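RavO (Legionella pneumophila subsp. pneumophila, PDB 6DM4) binds a phosphotyrosine peptide of human Shc1 through its SH2 domain, the part in this chain, and probably engages phosphorylated host proteins. Local coordinates at residues A[11-23]-A[35-47]. Residues are numbered along the deposited sequence; the frame is centred on the assembly and turned at random.
Sequences EIFVDRHYKENIR and SKAEFILRWSSAN. With SO4 (sulfate ion), chain H.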
# COMPACT_ATOMS: atom_id res chain seq x y z
N GLU A 11 -2.46 5.38 1.30
CA GLU A 11 -2.51 6.53 0.41
C GLU A 11 -1.42 6.45 -0.65
O GLU A 11 -1.65 6.81 -1.81
CB GLU A 11 -2.37 7.82 1.23
CG GLU A 11 -3.66 8.62 1.34
CD GLU A 11 -3.50 9.86 2.21
OE1 GLU A 11 -3.38 9.72 3.45
OE2 GLU A 11 -3.51 10.98 1.66
N ILE A 12 -0.23 5.97 -0.27
CA ILE A 12 0.88 5.90 -1.22
C ILE A 12 0.70 4.73 -2.17
O ILE A 12 0.82 4.88 -3.39
CB ILE A 12 2.22 5.81 -0.46
CG1 ILE A 12 2.47 7.09 0.34
CG2 ILE A 12 3.39 5.56 -1.43
CD1 ILE A 12 3.77 7.07 1.12
N PHE A 13 0.40 3.54 -1.63
CA PHE A 13 0.46 2.33 -2.44
C PHE A 13 -0.69 2.21 -3.43
O PHE A 13 -0.57 1.47 -4.41
CB PHE A 13 0.49 1.10 -1.53
CG PHE A 13 1.76 0.96 -0.74
CD1 PHE A 13 2.94 1.54 -1.19
CD2 PHE A 13 1.78 0.24 0.44
CE1 PHE A 13 4.11 1.40 -0.46
CE2 PHE A 13 2.95 0.10 1.18
CZ PHE A 13 4.11 0.68 0.73
N VAL A 14 -1.81 2.91 -3.21
CA VAL A 14 -2.89 2.88 -4.19
C VAL A 14 -2.68 3.88 -5.32
O VAL A 14 -3.40 3.82 -6.32
CB VAL A 14 -4.28 3.16 -3.57
CG1 VAL A 14 -4.54 2.27 -2.36
CG2 VAL A 14 -4.40 4.63 -3.18
N ASP A 15 -1.72 4.79 -5.19
CA ASP A 15 -1.56 5.85 -6.17
C ASP A 15 -0.88 5.31 -7.42
O ASP A 15 -0.02 4.43 -7.36
CB ASP A 15 -0.75 7.00 -5.58
CG ASP A 15 -0.70 8.21 -6.50
OD1 ASP A 15 -1.57 9.09 -6.37
OD2 ASP A 15 0.20 8.27 -7.36
N ARG A 16 -1.29 5.85 -8.58
CA ARG A 16 -0.76 5.36 -9.85
C ARG A 16 0.74 5.59 -9.99
O ARG A 16 1.39 4.89 -10.77
CB ARG A 16 -1.49 6.01 -11.02
CG ARG A 16 -1.36 7.52 -11.10
CD ARG A 16 -2.13 8.07 -12.30
NE ARG A 16 -1.90 9.49 -12.50
CZ ARG A 16 -0.87 9.99 -13.18
NH1 ARG A 16 0.02 9.18 -13.74
NH2 ARG A 16 -0.74 11.30 -13.31
N HIS A 17 1.30 6.56 -9.26
CA HIS A 17 2.74 6.79 -9.33
C HIS A 17 3.54 5.69 -8.66
O HIS A 17 4.74 5.56 -8.95
CB HIS A 17 3.10 8.13 -8.68
CG HIS A 17 2.63 9.33 -9.45
ND1 HIS A 17 1.40 9.91 -9.24
CD2 HIS A 17 3.23 10.06 -10.42
CE1 HIS A 17 1.25 10.94 -10.05
NE2 HIS A 17 2.35 11.05 -10.78
N TYR A 18 2.93 4.89 -7.78
CA TYR A 18 3.67 3.83 -7.10
C TYR A 18 3.85 2.63 -8.02
O TYR A 18 2.87 2.08 -8.54
CB TYR A 18 2.97 3.41 -5.82
CG TYR A 18 3.82 2.46 -5.01
CD1 TYR A 18 4.91 2.93 -4.29
CD2 TYR A 18 3.57 1.09 -5.01
CE1 TYR A 18 5.72 2.07 -3.57
CE2 TYR A 18 4.37 0.23 -4.30
CZ TYR A 18 5.44 0.72 -3.58
OH TYR A 18 6.25 -0.13 -2.86
N LYS A 19 5.09 2.19 -8.19
CA LYS A 19 5.46 1.10 -9.09
C LYS A 19 5.96 -0.08 -8.26
O LYS A 19 7.14 -0.13 -7.91
CB LYS A 19 6.53 1.57 -10.08
CG LYS A 19 6.15 2.83 -10.84
CD LYS A 19 4.93 2.59 -11.71
CE LYS A 19 4.49 3.86 -12.40
NZ LYS A 19 3.37 3.61 -13.35
N GLU A 20 5.07 -1.04 -7.98
CA GLU A 20 5.44 -2.15 -7.11
C GLU A 20 6.43 -3.11 -7.76
O GLU A 20 7.10 -3.86 -7.04
CB GLU A 20 4.19 -2.93 -6.67
CG GLU A 20 3.45 -3.62 -7.79
CD GLU A 20 2.33 -2.77 -8.37
OE1 GLU A 20 2.45 -1.53 -8.33
OE2 GLU A 20 1.33 -3.35 -8.85
N ASN A 21 6.55 -3.11 -9.08
CA ASN A 21 7.43 -4.05 -9.76
C ASN A 21 8.77 -3.43 -10.14
O ASN A 21 9.54 -4.06 -10.88
CB ASN A 21 6.75 -4.62 -11.00
CG ASN A 21 5.51 -5.44 -10.66
OD1 ASN A 21 4.44 -5.24 -11.23
ND2 ASN A 21 5.66 -6.37 -9.72
N ILE A 22 9.08 -2.24 -9.63
CA ILE A 22 10.34 -1.56 -9.92
C ILE A 22 11.13 -1.53 -8.62
O ILE A 22 10.80 -0.77 -7.70
CB ILE A 22 10.12 -0.15 -10.48
CG1 ILE A 22 9.38 -0.22 -11.81
CG2 ILE A 22 11.45 0.56 -10.66
CD1 ILE A 22 9.21 1.13 -12.48
N ARG A 23 12.18 -2.34 -8.54
CA ARG A 23 12.97 -2.40 -7.32
C ARG A 23 14.46 -2.07 -7.45
O ARG A 23 15.01 -1.38 -6.60
CB ARG A 23 12.81 -3.77 -6.66
CG ARG A 23 11.37 -4.14 -6.33
CD ARG A 23 10.85 -3.35 -5.14
NE ARG A 23 10.29 -4.21 -4.11
CZ ARG A 23 10.99 -5.08 -3.40
NH1 ARG A 23 12.30 -5.20 -3.60
NH2 ARG A 23 10.40 -5.82 -2.48
N SER A 35 9.22 5.77 -20.46
CA SER A 35 8.14 6.50 -19.81
C SER A 35 8.38 8.01 -19.86
O SER A 35 9.51 8.49 -19.76
CB SER A 35 8.01 6.05 -18.36
OG SER A 35 7.06 6.84 -17.65
N LYS A 36 7.29 8.75 -20.04
CA LYS A 36 7.29 10.20 -19.92
C LYS A 36 6.69 10.67 -18.59
O LYS A 36 6.34 11.84 -18.46
CB LYS A 36 6.53 10.82 -21.09
CG LYS A 36 7.01 10.34 -22.46
CD LYS A 36 7.26 11.51 -23.40
CE LYS A 36 8.27 11.16 -24.49
NZ LYS A 36 9.06 12.35 -24.91
N ALA A 37 6.58 9.77 -17.61
CA ALA A 37 6.03 10.13 -16.31
C ALA A 37 6.91 11.16 -15.62
O ALA A 37 8.13 11.18 -15.79
CB ALA A 37 5.89 8.89 -15.43
N GLU A 38 6.29 12.02 -14.80
CA GLU A 38 7.07 13.05 -14.12
C GLU A 38 7.88 12.45 -12.97
O GLU A 38 9.00 12.89 -12.70
CB GLU A 38 6.16 14.17 -13.61
CG GLU A 38 5.71 15.14 -14.69
CD GLU A 38 6.87 15.87 -15.37
OE1 GLU A 38 7.86 16.21 -14.68
OE2 GLU A 38 6.79 16.10 -16.59
N PHE A 39 7.33 11.46 -12.27
CA PHE A 39 8.09 10.77 -11.24
C PHE A 39 7.42 9.43 -10.96
O PHE A 39 6.27 9.20 -11.34
CB PHE A 39 8.20 11.59 -9.95
CG PHE A 39 6.90 11.75 -9.20
CD1 PHE A 39 6.03 12.79 -9.50
CD2 PHE A 39 6.57 10.88 -8.17
CE1 PHE A 39 4.83 12.94 -8.80
CE2 PHE A 39 5.37 11.02 -7.47
CZ PHE A 39 4.50 12.05 -7.79
N ILE A 40 8.16 8.55 -10.29
CA ILE A 40 7.58 7.35 -9.72
C ILE A 40 7.89 7.28 -8.23
O ILE A 40 8.83 7.91 -7.74
CB ILE A 40 8.08 6.07 -10.41
CG1 ILE A 40 9.60 5.91 -10.24
CG2 ILE A 40 7.65 6.08 -11.85
CD1 ILE A 40 10.15 4.59 -10.79
N LEU A 41 7.09 6.50 -7.53
CA LEU A 41 7.37 6.06 -6.18
C LEU A 41 7.63 4.56 -6.20
O LEU A 41 7.11 3.84 -7.06
CB LEU A 41 6.22 6.39 -5.23
CG LEU A 41 5.92 7.89 -5.10
CD1 LEU A 41 4.65 8.11 -4.32
CD2 LEU A 41 7.08 8.58 -4.42
N ARG A 42 8.45 4.10 -5.27
CA ARG A 42 8.86 2.70 -5.31
C ARG A 42 9.30 2.28 -3.92
O ARG A 42 9.57 3.10 -3.05
CB ARG A 42 10.01 2.47 -6.31
CG ARG A 42 11.19 3.40 -6.09
CD ARG A 42 12.27 3.18 -7.13
NE ARG A 42 13.39 4.10 -6.97
CZ ARG A 42 14.35 3.95 -6.06
NH1 ARG A 42 14.32 2.91 -5.23
NH2 ARG A 42 15.34 4.83 -5.99
N TRP A 43 9.37 0.96 -3.74
CA TRP A 43 9.85 0.40 -2.48
C TRP A 43 11.36 0.64 -2.35
O TRP A 43 12.13 0.19 -3.20
CB TRP A 43 9.50 -1.08 -2.43
CG TRP A 43 9.72 -1.78 -1.12
CD1 TRP A 43 10.76 -2.60 -0.80
CD2 TRP A 43 8.85 -1.77 0.03
NE1 TRP A 43 10.61 -3.09 0.47
CE2 TRP A 43 9.45 -2.59 1.01
CE3 TRP A 43 7.64 -1.13 0.33
CZ2 TRP A 43 8.88 -2.79 2.26
CZ3 TRP A 43 7.08 -1.34 1.58
CH2 TRP A 43 7.69 -2.16 2.53
N SER A 44 11.76 1.36 -1.31
CA SER A 44 13.14 1.80 -1.16
C SER A 44 14.06 0.66 -0.75
O SER A 44 13.66 -0.27 -0.04
CB SER A 44 13.22 2.92 -0.11
OG SER A 44 14.56 3.13 0.32
N SER A 45 15.32 0.76 -1.19
CA SER A 45 16.34 -0.22 -0.81
C SER A 45 16.60 -0.24 0.69
O SER A 45 17.08 -1.26 1.21
CB SER A 45 17.65 0.09 -1.54
OG SER A 45 18.32 1.19 -0.95
N ALA A 46 16.30 0.85 1.40
CA ALA A 46 16.59 0.91 2.83
C ALA A 46 15.73 -0.03 3.66
O ALA A 46 16.05 -0.26 4.83
CB ALA A 46 16.40 2.34 3.34
N ASN A 47 14.66 -0.59 3.09
CA ASN A 47 13.79 -1.47 3.86
C ASN A 47 14.49 -2.77 4.22
O ASN A 47 14.36 -3.27 5.34
CB ASN A 47 12.50 -1.73 3.09
CG ASN A 47 11.58 -0.52 3.08
OD1 ASN A 47 11.17 -0.04 4.13
ND2 ASN A 47 11.26 -0.02 1.89
S SO4 H . 2.79 11.91 -14.33
O1 SO4 H . 2.21 10.74 -15.00
O2 SO4 H . 3.55 12.70 -15.30
O3 SO4 H . 3.67 11.47 -13.26
O4 SO4 H . 1.72 12.74 -13.78
O HOH W 1 8.77 -0.82 -5.80
O HOH W 2 12.91 0.34 -5.83
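Leu-41 packs CB against Tyr-18 CD1, and Leu-41 CD1 lies 4.1 Å from Ile-12 CG2, in an SH2 fold where the loop after helix 4-13 runs along strand 40-43, an edge strand within this chain. Further along the strand, Phe-13 CZ meets Trp-43 CZ3 at the edge of the indole (3.7 Å), while Phe-13 CD1 sits over one face of the Tyr-18 ring. With CG anti to the backbone N (chi1 -172°), Tyr-18 runs alongside Trp-43 and brings its OH against Trp-43 CB. At the other end, His-17 and Phe-39 form an offset stack, planes 4° apart. A single beta bridge ties the backbones: Leu-41 N donates to His-17 O at 2.9 Å, and Lys-19 N to Leu-41 O at 2.8 Å. A water accepts from Trp-43 N and lies within hydrogen-bonding distance of Lys-19 O and Ile-22 O. Beyond the bridge, Arg-42 bonds Ser-61 and Ser-70; its NH2, Ser-44 OG and Ser-45 OG hydrogen-bond the phosphotyrosine of the bound Shc1 peptide, making this end part of the SH2 phosphotyrosine pocket. Asp-15 OD2 fixes the His-17 imidazole, taking ND1 on its syn lone pair and His-17 N on its anti side. A sulfate, probably from the crystallisation liquor, sits at this edge, 3.0 Å from Arg-16 NH1 through its O1.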